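Local structure of Alpha/beta hydrolase (Xanthomonas campestris pv. campestris, 2QJW) at residues Gln61-Ile66 against Ser85-Gln90; His11-Gly16 against Gly51-Val56; Ala69-Gly74 against Gln94-Ala99; Lys21-Ala26 against His36-Phe41. The protein probably hydrolyses a substrate that has not been identified, as a member of the alpha/beta-hydrolase superfamily. All blocks are in the same frame, centred on the assembly; numbering follows the deposited sequence. Where two conformers were deposited one is given.

Interaction 1: residues Gln61-Ile66 against Ser85-Gln90; sequences QRLLEI and SYIAAQ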
# COMPACT_ATOMS: atom_id res chain seq x y z
N GLN A 61 -0.60 -25.39 -15.64
CA GLN A 61 0.49 -26.20 -16.24
C GLN A 61 1.34 -25.37 -17.17
O GLN A 61 2.57 -25.49 -17.12
CB GLN A 61 -0.09 -27.40 -16.98
CG GLN A 61 0.98 -28.28 -17.65
CD GLN A 61 1.85 -29.02 -16.65
OE1 GLN A 61 1.41 -29.32 -15.54
NE2 GLN A 61 3.09 -29.32 -17.05
N ARG A 62 0.73 -24.50 -17.95
CA ARG A 62 1.50 -23.70 -18.89
C ARG A 62 2.44 -22.75 -18.12
O ARG A 62 3.63 -22.61 -18.46
CB ARG A 62 0.61 -22.94 -19.81
CG ARG A 62 1.32 -22.05 -20.80
CD ARG A 62 0.44 -21.45 -21.82
NE ARG A 62 -0.18 -22.48 -22.65
CZ ARG A 62 -1.21 -22.23 -23.44
NH1 ARG A 62 -1.69 -21.00 -23.57
NH2 ARG A 62 -1.77 -23.20 -24.14
N LEU A 63 1.90 -22.04 -17.13
CA LEU A 63 2.74 -21.16 -16.32
C LEU A 63 3.83 -21.92 -15.58
O LEU A 63 4.94 -21.44 -15.50
CB LEU A 63 1.90 -20.34 -15.35
CG LEU A 63 2.67 -19.34 -14.52
CD1 LEU A 63 3.54 -18.39 -15.37
CD2 LEU A 63 1.71 -18.52 -13.65
N LEU A 64 3.52 -23.12 -15.02
CA LEU A 64 4.50 -23.91 -14.33
C LEU A 64 5.70 -24.21 -15.26
O LEU A 64 6.86 -24.06 -14.86
CB LEU A 64 3.85 -25.23 -13.87
CG LEU A 64 4.74 -26.28 -13.20
CD1 LEU A 64 5.38 -25.68 -11.98
CD2 LEU A 64 3.88 -27.53 -12.87
N GLU A 65 5.39 -24.58 -16.49
CA GLU A 65 6.44 -24.94 -17.44
C GLU A 65 7.32 -23.75 -17.76
O GLU A 65 8.56 -23.86 -17.80
CB GLU A 65 5.79 -25.53 -18.69
CG GLU A 65 5.30 -26.97 -18.41
CD GLU A 65 4.62 -27.66 -19.60
OE1 GLU A 65 4.60 -27.10 -20.71
OE2 GLU A 65 4.11 -28.78 -19.39
N ILE A 66 6.70 -22.59 -17.97
CA ILE A 66 7.42 -21.39 -18.24
C ILE A 66 8.28 -20.92 -17.06
O ILE A 66 9.45 -20.47 -17.20
CB ILE A 66 6.42 -20.27 -18.69
CG1 ILE A 66 5.79 -20.63 -20.06
CG2 ILE A 66 7.08 -18.94 -18.82
CD1 ILE A 66 4.61 -19.70 -20.50
N SER A 85 -3.26 -13.78 -11.16
CA SER A 85 -2.71 -13.83 -9.82
C SER A 85 -2.88 -15.18 -9.16
O SER A 85 -1.99 -15.64 -8.47
CB SER A 85 -3.33 -12.75 -8.93
OG SER A 85 -2.91 -11.49 -9.36
N TYR A 86 -4.07 -15.76 -9.36
CA TYR A 86 -4.36 -17.06 -8.80
C TYR A 86 -3.32 -18.05 -9.32
O TYR A 86 -2.72 -18.76 -8.53
CB TYR A 86 -5.73 -17.50 -9.21
CG TYR A 86 -6.03 -18.89 -8.77
CD1 TYR A 86 -6.38 -19.18 -7.46
CD2 TYR A 86 -5.93 -19.94 -9.66
CE1 TYR A 86 -6.67 -20.49 -7.01
CE2 TYR A 86 -6.19 -21.28 -9.25
CZ TYR A 86 -6.56 -21.55 -7.94
OH TYR A 86 -6.81 -22.84 -7.58
N ILE A 87 -3.07 -18.08 -10.61
CA ILE A 87 -2.12 -19.12 -11.07
C ILE A 87 -0.66 -18.82 -10.69
O ILE A 87 0.13 -19.72 -10.43
CB ILE A 87 -2.26 -19.43 -12.58
CG1 ILE A 87 -1.96 -18.23 -13.47
CG2 ILE A 87 -3.66 -20.01 -12.85
CD1 ILE A 87 -1.79 -18.60 -14.94
N ALA A 88 -0.30 -17.53 -10.59
CA ALA A 88 1.05 -17.16 -10.16
C ALA A 88 1.26 -17.66 -8.77
O ALA A 88 2.27 -18.26 -8.43
CB ALA A 88 1.23 -15.62 -10.27
N ALA A 89 0.29 -17.43 -7.89
CA ALA A 89 0.39 -17.90 -6.53
C ALA A 89 0.49 -19.42 -6.43
O ALA A 89 1.37 -19.92 -5.77
CB ALA A 89 -0.80 -17.33 -5.70
N GLN A 90 -0.34 -20.13 -7.14
CA GLN A 90 -0.31 -21.59 -7.09
C GLN A 90 1.04 -22.13 -7.62
O GLN A 90 1.62 -23.03 -7.01
CB GLN A 90 -1.49 -22.23 -7.84
CG GLN A 90 -2.85 -21.87 -7.32
CD GLN A 90 -3.11 -22.38 -5.91
OE1 GLN A 90 -2.43 -23.25 -5.39
NE2 GLN A 90 -4.11 -21.83 -5.29
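The CD2 methyl of L63 overlaps the CG1-CD1 arm of I87, and the separations show that it meets both carbons alike: L63 CD2 is 3.7 Å from I87 CG1 and 3.7 Å from I87 CD1. The arm continues past that methyl toward the root of the leucine, where I87 CD1 comes within 4.1 Å of L63 CB. The two chains therefore lie obliquely across one another rather than end to end. The same L63 CD2 also rests on the next residue of the facing helix, 3.8 Å from A88 N and 4.5 Å from A88 CB.

The torsions account for this fit. In I87, chi1 of 62° sets CG1 between the backbone N and the carbonyl carbon, and the extended chi2 of 167° then carries CD1 outward to the leucine. L63 answers with CG opposite its own backbone N (chi1 -176°), which brings CD2 to the facing helix.

The contact joins helices 56-71 and 83-92, which flank the central parallel sheet of this alpha/beta-hydrolase fold. L63 also touches I8 of strand 6-10, A88 touches L100 of strand 99-103, and I87 packs on R59 and L60 of the partner helix. Helix 83-92 follows a probable nucleophile elbow, G80-S82-G84, which the I87 side chain touches. All three contacting residues are buried, and no hydrogen bond passes between the segments. The chemistry is that of aliphatic burial, so the fit of the two helices at this point probably depends on shape and exclusion of water rather than on directional bonds.

Interaction 2: residues His11-Gly16 against Gly51-Val56; sequences HGFESG and GQLGDV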
# COMPACT_ATOMS: atom_id res chain seq x y z
N HIS A 11 -1.69 -12.44 -17.38
CA HIS A 11 -2.94 -11.72 -17.59
C HIS A 11 -4.17 -12.42 -17.04
O HIS A 11 -4.16 -13.62 -16.81
CB HIS A 11 -3.10 -11.41 -19.09
CG HIS A 11 -3.49 -12.57 -19.96
ND1 HIS A 11 -4.76 -13.15 -19.95
CD2 HIS A 11 -2.77 -13.29 -20.85
CE1 HIS A 11 -4.78 -14.15 -20.83
NE2 HIS A 11 -3.58 -14.27 -21.37
N GLY A 12 -5.22 -11.63 -16.79
CA GLY A 12 -6.46 -12.15 -16.25
C GLY A 12 -7.34 -12.84 -17.29
O GLY A 12 -7.03 -12.86 -18.49
N PHE A 13 -8.47 -13.33 -16.81
CA PHE A 13 -9.41 -14.07 -17.63
C PHE A 13 -9.97 -13.19 -18.74
O PHE A 13 -10.36 -12.04 -18.53
CB PHE A 13 -10.54 -14.62 -16.76
CG PHE A 13 -11.58 -15.39 -17.52
CD1 PHE A 13 -11.28 -16.63 -18.04
CD2 PHE A 13 -12.85 -14.88 -17.69
CE1 PHE A 13 -12.26 -17.36 -18.71
CE2 PHE A 13 -13.82 -15.61 -18.37
CZ PHE A 13 -13.51 -16.84 -18.89
N GLU A 14 -9.96 -13.72 -19.96
CA GLU A 14 -10.46 -13.03 -21.16
C GLU A 14 -9.72 -11.74 -21.44
O GLU A 14 -10.23 -10.87 -22.13
CB GLU A 14 -11.98 -12.79 -21.12
CG GLU A 14 -12.77 -14.06 -21.40
CD GLU A 14 -14.27 -13.89 -21.33
OE1 GLU A 14 -14.76 -12.87 -20.79
OE2 GLU A 14 -14.95 -14.81 -21.80
N SER A 15 -8.52 -11.59 -20.89
CA SER A 15 -7.76 -10.45 -21.15
C SER A 15 -6.79 -11.05 -22.14
O SER A 15 -7.13 -11.99 -22.90
CB SER A 15 -7.12 -9.92 -19.85
OG SER A 15 -6.43 -8.74 -20.11
N GLY A 16 -5.58 -10.57 -22.21
CA GLY A 16 -4.59 -11.16 -23.10
C GLY A 16 -3.27 -10.54 -22.71
O GLY A 16 -3.22 -9.68 -21.85
N GLY A 51 -14.74 -25.55 -17.65
CA GLY A 51 -15.09 -24.76 -16.50
C GLY A 51 -15.47 -23.36 -16.89
O GLY A 51 -15.14 -22.87 -17.97
N GLN A 52 -16.12 -22.65 -15.96
CA GLN A 52 -16.54 -21.28 -16.23
C GLN A 52 -15.36 -20.28 -16.42
O GLN A 52 -15.56 -19.23 -16.99
CB GLN A 52 -17.53 -20.83 -15.14
CG GLN A 52 -18.86 -21.68 -15.19
CD GLN A 52 -19.95 -20.99 -14.37
OE1 GLN A 52 -20.05 -19.78 -14.46
NE2 GLN A 52 -20.69 -21.73 -13.48
N LEU A 53 -14.18 -20.61 -15.93
CA LEU A 53 -12.98 -19.77 -16.18
C LEU A 53 -12.02 -20.47 -17.16
O LEU A 53 -10.84 -20.22 -17.13
CB LEU A 53 -12.28 -19.42 -14.89
CG LEU A 53 -13.14 -18.51 -14.01
CD1 LEU A 53 -12.46 -18.33 -12.70
CD2 LEU A 53 -13.41 -17.18 -14.69
N GLY A 54 -12.55 -21.39 -17.94
CA GLY A 54 -11.77 -22.12 -18.91
C GLY A 54 -10.94 -23.21 -18.31
O GLY A 54 -11.21 -23.74 -17.21
N ASP A 55 -9.85 -23.50 -19.04
CA ASP A 55 -8.94 -24.55 -18.68
C ASP A 55 -7.93 -24.06 -17.67
O ASP A 55 -6.74 -23.81 -18.01
CB ASP A 55 -8.24 -25.08 -19.96
CG ASP A 55 -7.45 -26.27 -19.74
OD1 ASP A 55 -7.38 -26.87 -18.65
OD2 ASP A 55 -6.82 -26.62 -20.80
N VAL A 56 -8.37 -23.90 -16.43
CA VAL A 56 -7.49 -23.37 -15.39
C VAL A 56 -6.36 -24.32 -15.09
O VAL A 56 -5.27 -23.88 -14.86
CB VAL A 56 -8.31 -23.00 -14.12
CG1 VAL A 56 -7.40 -22.49 -12.97
CG2 VAL A 56 -9.30 -21.97 -14.50
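F13 presents one ring face to L53, and the geometry is that of a CH-pi contact: L53 CD2 sits 3.8 Å from the centroid of the F13 ring, only 10° off its normal. F13 belongs to a type II beta turn, G12 to S15, in the loop that leaves strand 6-10; L53 belongs to a type I turn, G51 to G54, shortly before helix 56-71. In alpha/beta hydrolases the loop after a strand in this position commonly borders the active site, and F13 does lie near, without touching, the probable Ser-His-Asp triad.

The other face of the phenyl ring is covered from within its own turn by E14 CG, which lies toward the rim, so the ring is sandwiched between two aliphatic groups. A chi1 of 179°, with CG opposite the backbone N, swings F13 out of its turn to this place. Its far end meets backbone instead of side chain: F13 CE1 is 3.5 Å from L53 C, and F13 CZ is 3.7 Å from Q52 O, an oblique approach. L53 and F13 cross at a slant; of the leucine side chain, the CD2 methyl is what reaches the ring.

Around them, F13 touches D45 and L83, while L53 touches M109. D55, following the second turn, N-caps helix 56-71 through its OD1 to G58 N. The turn bearing F13 is itself braced at G12 O, which takes two bonds from opposite faces of its carbonyl plane: S15 N at 3.1 Å and H11 ND1 at 2.7 Å, the latter with G12 O lying almost in the plane of the H11 ring and an N-H...O angle of 162°.

Interaction 3: residues Ala69-Gly74 against Gln94-Ala99; sequences AATEKG and QVPTRA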
# COMPACT_ATOMS: atom_id res chain seq x y z
N ALA A 69 11.33 -23.32 -16.52
CA ALA A 69 12.38 -23.00 -17.48
C ALA A 69 13.19 -21.78 -17.05
O ALA A 69 14.42 -21.72 -17.17
CB ALA A 69 11.76 -22.77 -18.90
N ALA A 70 12.48 -20.76 -16.59
CA ALA A 70 13.10 -19.56 -16.17
C ALA A 70 14.00 -19.75 -14.94
O ALA A 70 15.05 -19.14 -14.84
CB ALA A 70 12.02 -18.42 -15.90
N THR A 71 13.56 -20.59 -14.02
CA THR A 71 14.35 -20.81 -12.78
C THR A 71 15.61 -21.57 -13.11
O THR A 71 16.52 -21.56 -12.31
CB THR A 71 13.61 -21.52 -11.65
OG1 THR A 71 13.25 -22.83 -12.10
CG2 THR A 71 12.38 -20.65 -11.20
N GLU A 72 15.70 -22.20 -14.29
CA GLU A 72 16.96 -22.89 -14.69
C GLU A 72 17.96 -21.92 -15.27
O GLU A 72 19.08 -22.32 -15.66
CB GLU A 72 16.63 -24.07 -15.65
CG GLU A 72 15.82 -25.11 -14.94
CD GLU A 72 15.17 -26.16 -15.77
OE1 GLU A 72 15.49 -26.24 -16.97
OE2 GLU A 72 14.35 -26.94 -15.17
N LYS A 73 17.64 -20.63 -15.33
CA LYS A 73 18.49 -19.57 -15.79
C LYS A 73 18.78 -18.53 -14.70
O LYS A 73 19.80 -17.84 -14.77
CB LYS A 73 17.84 -18.85 -17.00
CG LYS A 73 17.67 -19.73 -18.25
CD LYS A 73 17.27 -18.92 -19.48
N GLY A 74 17.96 -18.46 -13.65
CA GLY A 74 18.14 -17.44 -12.65
C GLY A 74 16.86 -17.16 -11.87
O GLY A 74 15.90 -17.91 -12.04
N GLN A 94 5.20 -24.63 -6.50
CA GLN A 94 5.82 -25.70 -7.30
C GLN A 94 7.18 -25.44 -7.90
O GLN A 94 7.81 -26.38 -8.40
CB GLN A 94 4.82 -26.03 -8.43
CG GLN A 94 3.55 -26.63 -7.88
CD GLN A 94 2.74 -27.39 -8.94
OE1 GLN A 94 1.59 -27.09 -9.17
NE2 GLN A 94 3.38 -28.35 -9.60
N VAL A 95 7.63 -24.18 -7.90
CA VAL A 95 8.89 -23.76 -8.42
C VAL A 95 9.55 -22.79 -7.42
O VAL A 95 8.86 -22.12 -6.67
CB VAL A 95 8.73 -23.09 -9.85
CG1 VAL A 95 8.32 -21.61 -9.76
CG2 VAL A 95 9.99 -23.23 -10.66
N PRO A 96 10.88 -22.73 -7.35
CA PRO A 96 11.44 -21.73 -6.40
C PRO A 96 11.20 -20.34 -6.98
O PRO A 96 11.68 -20.02 -8.07
CB PRO A 96 12.90 -22.11 -6.28
CG PRO A 96 13.21 -22.91 -7.47
CD PRO A 96 11.96 -23.53 -7.97
N THR A 97 10.46 -19.54 -6.23
CA THR A 97 10.00 -18.23 -6.65
C THR A 97 10.60 -17.20 -5.74
O THR A 97 10.59 -17.37 -4.53
CB THR A 97 8.47 -18.23 -6.60
OG1 THR A 97 7.97 -19.28 -7.44
CG2 THR A 97 7.88 -16.88 -7.05
N ARG A 98 11.17 -16.14 -6.32
CA ARG A 98 11.83 -15.10 -5.59
C ARG A 98 10.87 -14.22 -4.79
O ARG A 98 11.14 -13.80 -3.68
CB ARG A 98 12.69 -14.22 -6.52
CG ARG A 98 13.47 -13.16 -5.83
CD ARG A 98 14.47 -13.68 -4.83
NE ARG A 98 15.07 -12.67 -4.00
CZ ARG A 98 14.64 -12.22 -2.85
NH1 ARG A 98 13.50 -12.62 -2.31
NH2 ARG A 98 15.34 -11.30 -2.21
N ALA A 99 9.75 -13.92 -5.44
CA ALA A 99 8.72 -13.00 -4.88
C ALA A 99 7.49 -13.07 -5.76
O ALA A 99 7.55 -13.56 -6.89
CB ALA A 99 9.22 -11.55 -4.85
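T71 makes every contact from its side of this pair, chiefly through its methyl: T71 CG2 stands 3.3 Å from P96 O, a close approach of methyl to carbonyl oxygen. The proline ring is more distant, with T71 CG2 at 4.3 Å from P96 CD. V95 meets the threonine tip to tip. It has two conformers; in one of them V95 CG2 is 3.6 Å from T71 CG2 and equally 3.6 Å from T71 OG1, facing both branches, so this part of the contact is less certain.

The rotation of T71 is fixed by its hydroxyl. With chi1 at 62°, OG1 lies between the backbone N and the carbonyl carbon and hydrogen-bonds to R68 O one turn earlier, which leaves CG2 as the branch that reaches P96. T71 is the last residue of helix 56-71, and the chain loosens beyond it through E72 and K73 to G74, the first residue to leave helical angles, before strand 76-81.

In the fold, the contact brackets a beta-alpha-beta crossover: strand 76-81, helix 83-92 and strand 99-103 are consecutive elements, and the two strands are parallel neighbours in the sheet. The loop 94-99 connects helix 83-92 to strand 99-103 and is bonded to strand 76-81 by backbone hydrogen bonds of R98 with V76 and A99 with L78. T71 itself touches V76, and V95 touches A67 and R68 of the helix. Within the loop, T97 OG1 donates to V95 O over 3.1 Å, coming from above the carbonyl plane (59° out of it) and bridging the residues on either side of P96.

Interaction 4: residues Lys21-Ala26 against His36-Phe41; sequences KVTALA and HERPDF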
# COMPACT_ATOMS: atom_id res chain seq x y z
N LYS A 21 -2.78 -3.70 -17.68
CA LYS A 21 -2.03 -3.83 -16.42
C LYS A 21 -0.75 -4.68 -16.58
O LYS A 21 0.28 -4.30 -16.05
CB LYS A 21 -2.89 -4.31 -15.25
CG LYS A 21 -3.95 -3.28 -14.89
CD LYS A 21 -4.63 -3.52 -13.59
CE LYS A 21 -5.42 -4.80 -13.61
NZ LYS A 21 -6.54 -4.86 -14.56
N VAL A 22 -0.81 -5.81 -17.29
CA VAL A 22 0.41 -6.60 -17.51
C VAL A 22 1.42 -5.86 -18.38
O VAL A 22 2.60 -5.99 -18.14
CB VAL A 22 0.18 -8.04 -18.04
CG1 VAL A 22 -0.44 -8.91 -16.90
CG2 VAL A 22 -0.64 -8.03 -19.35
N THR A 23 0.96 -5.05 -19.35
CA THR A 23 1.83 -4.28 -20.16
C THR A 23 2.54 -3.25 -19.27
O THR A 23 3.74 -3.04 -19.39
CB THR A 23 1.01 -3.61 -21.29
OG1 THR A 23 0.47 -4.67 -22.10
CG2 THR A 23 1.88 -2.71 -22.07
N ALA A 24 1.82 -2.64 -18.38
CA ALA A 24 2.41 -1.69 -17.44
C ALA A 24 3.45 -2.36 -16.56
O ALA A 24 4.51 -1.79 -16.30
CB ALA A 24 1.33 -1.05 -16.56
N LEU A 25 3.16 -3.56 -16.09
CA LEU A 25 4.12 -4.26 -15.26
C LEU A 25 5.36 -4.64 -16.07
O LEU A 25 6.46 -4.64 -15.52
CB LEU A 25 3.54 -5.50 -14.60
CG LEU A 25 2.40 -5.31 -13.61
CD1 LEU A 25 2.20 -6.65 -12.84
CD2 LEU A 25 2.61 -4.12 -12.68
N ALA A 26 5.21 -4.99 -17.33
CA ALA A 26 6.36 -5.27 -18.21
C ALA A 26 7.23 -4.02 -18.37
O ALA A 26 8.47 -4.12 -18.41
CB ALA A 26 5.91 -5.77 -19.54
N HIS A 36 11.56 -10.02 -18.87
CA HIS A 36 10.12 -10.23 -18.65
C HIS A 36 9.45 -10.88 -19.83
O HIS A 36 9.94 -10.79 -20.96
CB HIS A 36 9.45 -8.91 -18.33
CG HIS A 36 9.77 -7.84 -19.31
ND1 HIS A 36 8.99 -7.61 -20.41
CD2 HIS A 36 10.80 -6.98 -19.36
CE1 HIS A 36 9.53 -6.63 -21.12
NE2 HIS A 36 10.63 -6.23 -20.51
N GLU A 37 8.34 -11.55 -19.53
CA GLU A 37 7.49 -12.13 -20.55
C GLU A 37 6.06 -12.14 -20.06
O GLU A 37 5.80 -12.21 -18.88
CB GLU A 37 7.91 -13.54 -20.96
CG GLU A 37 7.68 -14.60 -19.95
CD GLU A 37 8.25 -15.96 -20.32
OE1 GLU A 37 7.68 -16.61 -21.23
OE2 GLU A 37 9.24 -16.41 -19.68
N ARG A 38 5.12 -12.08 -21.02
CA ARG A 38 3.69 -12.07 -20.79
C ARG A 38 3.08 -13.23 -21.58
O ARG A 38 2.81 -13.07 -22.79
CB ARG A 38 3.12 -10.75 -21.25
CG ARG A 38 3.45 -9.61 -20.29
CD ARG A 38 3.13 -8.27 -20.97
NE ARG A 38 4.15 -7.96 -21.92
CZ ARG A 38 4.05 -7.02 -22.85
NH1 ARG A 38 2.94 -6.29 -22.98
NH2 ARG A 38 5.07 -6.82 -23.66
N PRO A 39 2.95 -14.39 -20.94
CA PRO A 39 2.44 -15.53 -21.70
C PRO A 39 0.97 -15.32 -22.14
O PRO A 39 0.21 -14.66 -21.45
CB PRO A 39 2.54 -16.68 -20.74
CG PRO A 39 3.63 -16.25 -19.71
CD PRO A 39 3.38 -14.78 -19.58
N ASP A 40 0.62 -15.94 -23.24
CA ASP A 40 -0.74 -15.85 -23.77
C ASP A 40 -1.51 -17.05 -23.32
O ASP A 40 -1.18 -18.20 -23.61
CB ASP A 40 -0.62 -15.83 -25.28
CG ASP A 40 -1.95 -15.48 -25.93
OD1 ASP A 40 -3.00 -15.76 -25.33
OD2 ASP A 40 -1.94 -14.82 -27.00
N PHE A 41 -2.55 -16.80 -22.53
CA PHE A 41 -3.43 -17.84 -22.07
C PHE A 41 -4.82 -17.75 -22.72
O PHE A 41 -5.75 -18.41 -22.20
CB PHE A 41 -3.61 -17.74 -20.55
CG PHE A 41 -2.33 -17.75 -19.77
CD1 PHE A 41 -1.68 -18.95 -19.48
CD2 PHE A 41 -1.81 -16.55 -19.22
CE1 PHE A 41 -0.53 -18.98 -18.68
CE2 PHE A 41 -0.65 -16.58 -18.50
CZ PHE A 41 -0.01 -17.79 -18.22
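V22, the first of helix 20-31 to meet the other segment, lies obliquely across the aliphatic part of R38: V22 CG2 is 4.1 Å from R38 CD. Its carbonyl comes nearer, V22 O being 3.7 Å from R38 CD. One residue on, T23 stands at the edge of the guanidinium, near its plane, with T23 OG1 3.1 Å from R38 NH1. The T23 hydroxyl has a definite hydrogen bond to A19 O, and R38 NH1 a weak one to P17 O. A bend at chi3 (-76°) turns the guanidinium across the helix surface to T23 and A26.

A26, one turn after V22, touches two flat groups. Its methyl covers one face of the guanidinium off centre, with A26 CB 3.7 Å from R38 NE, and also lies 3.7 Å from H36 ND1. Its carbonyl oxygen sits over the middle of the H36 ring, 3.7 Å from H36 NE2.

The segments belong to the beta-alpha-beta unit of strand 6-10, helix 20-31 and strand 35-37, the last outermost in the sheet of this chain. Both A26 and R38 touch L9 of strand 6-10.

H36 NE2 hydrogen-bonds to E30 OE1 of the same helix as A26. Across the contact A26 contributes methyl packing, and a polarised or charged H36 ring would probably be stabilised by the carbonyl above it and by E30.

How the interactions relate
From the N terminus, interaction 2 opens at 11-16 just after strand 6-10, and interaction 4 opens and closes inside its loop, tying helix 20-31 to strand 35-37 and the loop that follows. Interaction 2 then closes at 51-56, joining the loop after strand 6-10 to the one before helix 56-71. The two touch: H11 NE2 and F41 N are 3.0 Å apart, a probable hydrogen bond. Interactions 1 and 3 open in turn on helix 56-71 and its C-terminal end; their partners 85-90 and 94-99 come in the same order, so these contacts cross, tying that helix to helix 83-92 and the loop after it. Interaction 1 touches all three others.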